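Side-chain contact in putative esterase/lipase/thioesterase (Silicibacter sp., PDB 2PBL), which probably hydrolyses ester or thioester bonds, as an alpha/beta-hydrolase-fold enzyme whose natural substrate is not established: residues A[173-176]-A[177-180]. Residues are numbered along the deposited sequence; the frame is centred on the assembly and turned at random.
Sequences RPLL and RTSM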
loop_
_atom_site.group_PDB
_atom_site.type_symbol
_atom_site.label_atom_id
_atom_site.label_comp_id
_atom_site.label_asym_id
_atom_site.label_seq_id
_atom_site.Cartn_x
_atom_site.Cartn_y
_atom_site.Cartn_z
ATOM N N ARG A 173 6.593 15.603 -5.770
ATOM C CA ARG A 173 7.467 16.780 -5.951
ATOM C C ARG A 173 8.180 17.242 -4.676
ATOM O O ARG A 173 9.373 17.526 -4.696
ATOM C CB ARG A 173 6.691 17.949 -6.501
ATOM C CG ARG A 173 6.199 17.829 -7.953
ATOM C CD ARG A 173 5.135 18.915 -8.065
ATOM N NE ARG A 173 4.486 19.005 -9.352
ATOM C CZ ARG A 173 3.215 18.684 -9.628
ATOM N NH1 ARG A 173 2.793 18.845 -10.875
ATOM N NH2 ARG A 173 2.357 18.226 -8.705
ATOM N N PRO A 174 7.470 17.297 -3.549
ATOM C CA PRO A 174 8.190 17.754 -2.349
ATOM C C PRO A 174 9.296 16.816 -1.891
ATOM O O PRO A 174 10.160 17.234 -1.128
ATOM C CB PRO A 174 7.080 17.838 -1.282
ATOM C CG PRO A 174 5.809 17.758 -2.021
ATOM C CD PRO A 174 6.063 16.990 -3.252
ATOM N N LEU A 175 9.297 15.551 -2.351
ATOM C CA LEU A 175 10.365 14.634 -1.989
ATOM C C LEU A 175 11.699 14.986 -2.623
ATOM O O LEU A 175 12.730 14.493 -2.165
ATOM C CB LEU A 175 10.020 13.185 -2.318
ATOM C CG LEU A 175 8.745 12.669 -1.690
ATOM C CD1 LEU A 175 8.570 11.240 -2.118
ATOM C CD2 LEU A 175 8.827 12.784 -0.161
ATOM N N LEU A 176 11.670 15.838 -3.656
ATOM C CA LEU A 176 12.876 16.342 -4.316
ATOM C C LEU A 176 13.643 17.230 -3.347
ATOM O O LEU A 176 14.838 17.445 -3.494
ATOM C CB LEU A 176 12.516 17.139 -5.571
ATOM C CG LEU A 176 11.655 16.417 -6.623
ATOM C CD1 LEU A 176 11.527 17.290 -7.851
ATOM C CD2 LEU A 176 12.176 15.042 -6.989
ATOM N N ARG A 177 12.938 17.705 -2.331
ATOM C CA ARG A 177 13.527 18.501 -1.276
ATOM C C ARG A 177 13.780 17.689 0.000
ATOM O O ARG A 177 13.795 18.239 1.087
ATOM C CB ARG A 177 12.653 19.732 -1.050
ATOM C CG ARG A 177 12.456 20.545 -2.310
ATOM C CD ARG A 177 12.158 21.981 -1.966
ATOM N NE ARG A 177 10.901 22.113 -1.235
ATOM C CZ ARG A 177 10.677 22.941 -0.207
ATOM N NH1 ARG A 177 11.639 23.687 0.340
ATOM N NH2 ARG A 177 9.474 22.956 0.345
ATOM N N THR A 178 14.012 16.377 -0.141
ATOM C CA THR A 178 14.376 15.504 0.965
ATOM C C THR A 178 15.631 14.685 0.588
ATOM O O THR A 178 15.867 14.363 -0.585
ATOM C CB THR A 178 13.254 14.497 1.356
ATOM O OG1 THR A 178 13.156 13.454 0.358
ATOM C CG2 THR A 178 11.898 15.208 1.569
ATOM N N SER A 179 16.416 14.325 1.591
ATOM C CA SER A 179 17.592 13.508 1.383
ATOM C C SER A 179 17.263 12.136 0.803
ATOM O O SER A 179 18.135 11.475 0.242
ATOM C CB SER A 179 18.323 13.318 2.709
ATOM O OG SER A 179 18.619 14.583 3.288
HETATM N N MSE A 180 16.014 11.685 0.945
HETATM C CA MSE A 180 15.619 10.395 0.387
HETATM C C MSE A 180 15.722 10.426 -1.123
HETATM O O MSE A 180 15.835 9.370 -1.758
HETATM C CB MSE A 180 14.207 10.039 0.808
HETATM C CG MSE A 180 14.034 9.760 2.274
HETATM SE SE MSE A 180 12.146 9.336 2.598
HETATM C CE MSE A 180 11.464 11.032 2.488
#
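Thr178 grips the carbonyl of Leu175 twice, once through its hydroxyl and once through its own amide. The side-chain bond is the shorter, OG1 of Thr178 lying 2.8 Å from Leu175 O and tilted only 17° from the carbonyl plane. The amide N of Thr178, at 3.0 Å from the same oxygen, comes instead from well above that plane. A chi1 of 74°, which sets OG1 between the backbone N and the carbonyl carbon of its own residue, directs the hydroxyl toward Leu175 O, within bonding distance, while CG2 rests 3.8 Å from Pro174 O. A valine here would probably leave Leu175 O without its hydroxyl donor, with the amide of the same residue as its remaining partner within the turn. Beyond this pair, Met180, a selenomethionine, its chain bent at chi3 (-76°), brings its terminal CE to 4.1 Å from CD2 of Leu175, a loose apolar touch between branches that run at a slant to each other.

Successive turns are wound by i to i+3 backbone bonds: Leu176 N to Arg173 O at 3.0 Å, then Arg177 N to Pro174 O at 3.1 Å, with the Thr178 amide bond as the third. The backbone of Thr178 itself is extended. Arg173 NH1 forms a salt bridge with Glu198, and the Arg177 backbone is hydrogen-bonded to Leu4 near the N-terminus. In this alpha/beta-hydrolase fold the stretch belongs to the loop joining strand 160-166 of the central sheet to helix 181-184, where Leu175 packs on Phe184 of that helix and Leu176 on Ala191 of helix 188-193.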